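Long-range contact in CG5036 (Drosophila melanogaster, PDB 4IGU), which probably speeds GTP hydrolysis by G-protein alpha subunits through this RGS domain, and may also slow their release of GDP: residues Val70-Ile82 with Val100-Phe112. Numbering follows the deposited sequence.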
# COMPACT_ATOMS: atom_id res chain seq x y z
N VAL A 70 -4.62 9.96 17.26
CA VAL A 70 -5.17 8.81 16.56
C VAL A 70 -6.45 9.23 15.85
O VAL A 70 -6.64 8.96 14.66
CB VAL A 70 -5.49 7.65 17.52
CG1 VAL A 70 -6.15 6.52 16.75
CG2 VAL A 70 -4.21 7.12 18.20
N GLU A 71 -7.32 9.94 16.57
CA GLU A 71 -8.60 10.36 16.00
C GLU A 71 -8.40 11.35 14.85
O GLU A 71 -9.02 11.22 13.80
CB GLU A 71 -9.51 10.96 17.06
CG GLU A 71 -10.72 11.64 16.46
CD GLU A 71 -11.84 11.84 17.44
OE1 GLU A 71 -11.60 12.48 18.48
OE2 GLU A 71 -12.98 11.39 17.16
N GLU A 72 -7.53 12.33 15.07
CA GLU A 72 -7.25 13.37 14.07
C GLU A 72 -6.73 12.76 12.76
O GLU A 72 -7.16 13.14 11.66
CB GLU A 72 -6.21 14.34 14.64
CG GLU A 72 -6.00 15.62 13.85
CD GLU A 72 -7.10 16.65 14.10
OE1 GLU A 72 -7.70 16.66 15.20
OE2 GLU A 72 -7.35 17.45 13.19
N LYS A 73 -5.79 11.83 12.88
CA LYS A 73 -5.20 11.18 11.71
C LYS A 73 -6.18 10.20 11.07
O LYS A 73 -6.22 10.07 9.85
CB LYS A 73 -3.90 10.47 12.08
CG LYS A 73 -2.76 11.41 12.45
CD LYS A 73 -1.60 10.68 13.17
CE LYS A 73 -0.44 11.68 13.45
NZ LYS A 73 0.74 11.06 14.14
N ALA A 74 -6.94 9.49 11.90
CA ALA A 74 -7.91 8.53 11.38
C ALA A 74 -8.99 9.21 10.56
O ALA A 74 -9.38 8.70 9.50
CB ALA A 74 -8.53 7.71 12.50
N ARG A 75 -9.51 10.35 11.04
CA ARG A 75 -10.53 11.09 10.29
C ARG A 75 -10.04 11.43 8.90
O ARG A 75 -10.79 11.36 7.94
CB ARG A 75 -10.95 12.39 10.99
CG ARG A 75 -11.72 12.21 12.30
CD ARG A 75 -12.57 13.45 12.60
NE ARG A 75 -11.80 14.69 12.49
CZ ARG A 75 -11.27 15.32 13.54
NH1 ARG A 75 -10.58 16.45 13.36
NH2 ARG A 75 -11.42 14.83 14.76
N LEU A 76 -8.76 11.81 8.79
CA LEU A 76 -8.18 12.19 7.50
C LEU A 76 -8.03 10.99 6.56
O LEU A 76 -8.34 11.08 5.38
CB LEU A 76 -6.84 12.89 7.70
CG LEU A 76 -6.95 14.41 7.77
CD1 LEU A 76 -5.65 15.02 8.21
CD2 LEU A 76 -7.37 14.95 6.41
N ILE A 77 -7.53 9.89 7.09
CA ILE A 77 -7.47 8.63 6.35
C ILE A 77 -8.86 8.27 5.82
O ILE A 77 -9.00 7.91 4.64
CB ILE A 77 -6.94 7.49 7.25
CG1 ILE A 77 -5.46 7.73 7.58
CG2 ILE A 77 -7.10 6.15 6.55
CD1 ILE A 77 -4.94 6.86 8.74
N TYR A 78 -9.89 8.35 6.66
CA TYR A 78 -11.23 8.00 6.16
C TYR A 78 -11.64 8.95 5.03
O TYR A 78 -12.12 8.50 3.98
CB TYR A 78 -12.26 8.04 7.28
CG TYR A 78 -13.60 7.43 6.91
CD1 TYR A 78 -14.54 8.15 6.18
CD2 TYR A 78 -13.92 6.13 7.30
CE1 TYR A 78 -15.76 7.60 5.85
CE2 TYR A 78 -15.15 5.58 6.98
CZ TYR A 78 -16.07 6.32 6.25
OH TYR A 78 -17.30 5.79 5.91
N GLU A 79 -11.44 10.24 5.26
CA GLU A 79 -11.80 11.25 4.26
C GLU A 79 -11.06 11.06 2.93
O GLU A 79 -11.63 11.24 1.85
CB GLU A 79 -11.52 12.65 4.81
CG GLU A 79 -12.09 13.75 3.93
CD GLU A 79 -11.69 15.15 4.35
OE1 GLU A 79 -11.11 15.30 5.46
OE2 GLU A 79 -11.95 16.09 3.57
N ASP A 80 -9.77 10.71 3.01
CA ASP A 80 -8.92 10.66 1.83
C ASP A 80 -9.05 9.35 1.05
O ASP A 80 -8.82 9.34 -0.16
CB ASP A 80 -7.45 10.85 2.21
CG ASP A 80 -7.12 12.30 2.59
OD1 ASP A 80 -7.87 13.23 2.22
OD2 ASP A 80 -6.09 12.49 3.26
N TYR A 81 -9.40 8.26 1.72
CA TYR A 81 -9.39 6.94 1.08
C TYR A 81 -10.67 6.12 1.08
O TYR A 81 -10.79 5.16 0.32
CB TYR A 81 -8.28 6.08 1.68
CG TYR A 81 -6.93 6.72 1.56
CD1 TYR A 81 -6.32 6.87 0.33
CD2 TYR A 81 -6.27 7.17 2.69
CE1 TYR A 81 -5.07 7.45 0.21
CE2 TYR A 81 -5.03 7.75 2.60
CZ TYR A 81 -4.43 7.88 1.36
OH TYR A 81 -3.19 8.47 1.27
N ILE A 82 -11.62 6.47 1.94
CA ILE A 82 -12.81 5.62 2.11
C ILE A 82 -14.11 6.36 1.81
O ILE A 82 -15.04 5.79 1.22
CB ILE A 82 -12.86 5.02 3.53
CG1 ILE A 82 -11.56 4.25 3.80
CG2 ILE A 82 -14.09 4.12 3.70
CD1 ILE A 82 -11.50 3.59 5.17
N VAL A 100 -15.55 -0.35 9.92
CA VAL A 100 -14.75 0.87 9.99
C VAL A 100 -15.57 2.07 10.48
O VAL A 100 -15.12 2.82 11.35
CB VAL A 100 -14.07 1.17 8.63
CG1 VAL A 100 -13.38 2.53 8.65
CG2 VAL A 100 -13.07 0.07 8.30
N ASN A 101 -16.78 2.24 9.94
CA ASN A 101 -17.67 3.32 10.39
C ASN A 101 -17.90 3.26 11.88
O ASN A 101 -17.82 4.28 12.58
CB ASN A 101 -19.04 3.25 9.68
CG ASN A 101 -18.96 3.64 8.23
OD1 ASN A 101 -17.91 4.07 7.75
ND2 ASN A 101 -20.07 3.49 7.51
N ARG A 102 -18.21 2.08 12.39
CA ARG A 102 -18.44 1.95 13.82
C ARG A 102 -17.15 2.23 14.59
O ARG A 102 -17.20 2.85 15.65
CB ARG A 102 -19.03 0.56 14.17
CG ARG A 102 -20.43 0.33 13.55
CD ARG A 102 -21.14 -0.93 14.08
NE ARG A 102 -20.63 -2.17 13.48
CZ ARG A 102 -21.14 -2.75 12.40
NH1 ARG A 102 -20.62 -3.89 11.93
NH2 ARG A 102 -22.18 -2.20 11.78
N ASN A 103 -16.01 1.78 14.06
CA ASN A 103 -14.71 2.00 14.75
C ASN A 103 -14.31 3.46 14.78
O ASN A 103 -13.41 3.84 15.53
CB ASN A 103 -13.57 1.21 14.09
CG ASN A 103 -13.67 -0.29 14.34
OD1 ASN A 103 -14.46 -0.74 15.16
ND2 ASN A 103 -12.84 -1.06 13.64
N MET A 104 -14.93 4.28 13.94
CA MET A 104 -14.55 5.68 13.83
C MET A 104 -15.19 6.54 14.89
O MET A 104 -14.89 7.74 14.99
CB MET A 104 -14.86 6.23 12.43
CG MET A 104 -13.79 5.87 11.40
SD MET A 104 -12.15 6.56 11.79
CE MET A 104 -12.46 8.33 11.81
N ILE A 105 -16.09 5.96 15.69
CA ILE A 105 -16.71 6.73 16.76
C ILE A 105 -15.67 7.05 17.83
O ILE A 105 -15.65 8.16 18.37
CB ILE A 105 -17.94 6.01 17.38
CG1 ILE A 105 -19.00 5.74 16.31
CG2 ILE A 105 -18.56 6.85 18.49
CD1 ILE A 105 -19.49 7.00 15.63
N GLU A 106 -14.83 6.07 18.15
CA GLU A 106 -13.71 6.30 19.06
C GLU A 106 -12.49 5.64 18.44
O GLU A 106 -12.17 4.50 18.77
CB GLU A 106 -14.00 5.72 20.44
CG GLU A 106 -13.08 6.25 21.55
CD GLU A 106 -13.57 5.87 22.94
OE1 GLU A 106 -12.74 5.85 23.88
OE2 GLU A 106 -14.78 5.60 23.10
N PRO A 107 -11.83 6.34 17.51
CA PRO A 107 -10.76 5.70 16.74
C PRO A 107 -9.64 5.13 17.61
O PRO A 107 -9.26 5.72 18.64
CB PRO A 107 -10.24 6.84 15.84
CG PRO A 107 -11.43 7.74 15.71
CD PRO A 107 -12.09 7.71 17.05
N THR A 108 -9.14 3.97 17.20
CA THR A 108 -7.93 3.40 17.76
C THR A 108 -6.94 3.13 16.61
O THR A 108 -7.28 3.29 15.43
CB THR A 108 -8.20 2.08 18.51
OG1 THR A 108 -8.52 1.05 17.56
CG2 THR A 108 -9.34 2.23 19.52
N THR A 109 -5.73 2.69 16.94
CA THR A 109 -4.73 2.37 15.92
C THR A 109 -5.13 1.16 15.09
O THR A 109 -4.50 0.87 14.07
CB THR A 109 -3.36 2.08 16.55
OG1 THR A 109 -3.52 1.14 17.63
CG2 THR A 109 -2.73 3.36 17.06
N HIS A 110 -6.16 0.44 15.52
CA HIS A 110 -6.61 -0.74 14.80
C HIS A 110 -7.96 -0.52 14.12
O HIS A 110 -8.55 -1.49 13.62
CB HIS A 110 -6.68 -1.95 15.74
CG HIS A 110 -5.34 -2.41 16.22
ND1 HIS A 110 -4.54 -3.27 15.50
CD2 HIS A 110 -4.65 -2.12 17.35
CE1 HIS A 110 -3.42 -3.49 16.17
NE2 HIS A 110 -3.46 -2.80 17.29
N THR A 111 -8.42 0.72 14.09
CA THR A 111 -9.69 1.07 13.43
C THR A 111 -9.82 0.52 12.01
O THR A 111 -10.87 -0.01 11.62
CB THR A 111 -9.91 2.61 13.45
OG1 THR A 111 -10.28 2.99 14.78
CG2 THR A 111 -11.00 3.04 12.49
N PHE A 112 -8.74 0.62 11.24
CA PHE A 112 -8.80 0.21 9.83
C PHE A 112 -8.28 -1.20 9.53
O PHE A 112 -8.14 -1.56 8.35
CB PHE A 112 -8.04 1.21 8.96
CG PHE A 112 -8.52 2.62 9.10
CD1 PHE A 112 -9.64 3.06 8.42
CD2 PHE A 112 -7.86 3.51 9.94
CE1 PHE A 112 -10.09 4.37 8.56
CE2 PHE A 112 -8.31 4.83 10.08
CZ PHE A 112 -9.43 5.25 9.40
O HOH W 1 -13.82 10.16 14.96
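Tyr-78 OH donates a hydrogen bond to Asn-101 OD1 (2.6 Å), the one direct hydrogen bond between the segments. The oxygen is met at a C=O...donor angle of 135°, with the hydroxyl tilted 23° from the carbonyl plane. A water donates to both Glu-71 OE2 and Met-104 O, a second polar link.

The remaining contacts are mostly van der Waals. CG1 of Val-100 lies at the edge of the Tyr-78 ring, in its plane. A phenylalanine in place of Tyr-78 would probably leave Asn-101 OD1 without this donor and cost the contact its direct hydrogen bond. Phe-112 inserts its ring against helix 67-81. CG2 of Ile-77, set anti to its own backbone N, makes a CH-pi contact over one face, 4.0 Å from the centroid. Ala-74 CA and O lie at the ring edge. Ala-74 CB touches Phe-112 CE2, Met-104 SD (3.9 Å) and Pro-107 CB. Bends at chi2 (-62°) and chi3 bring Met-104 CE within 3.7 Å of Arg-75 N. The Pro-107 ring rests on Glu-71, and Val-70 CG1 packs on the Thr-108 backbone.

Within the all-helical RGS domain, helix 67-81 thus packs against the end of helix 94-103 and the loop leading to helix 113-132. Phe-112 also reaches Cys-58 and Leu-61 of helix 50-61.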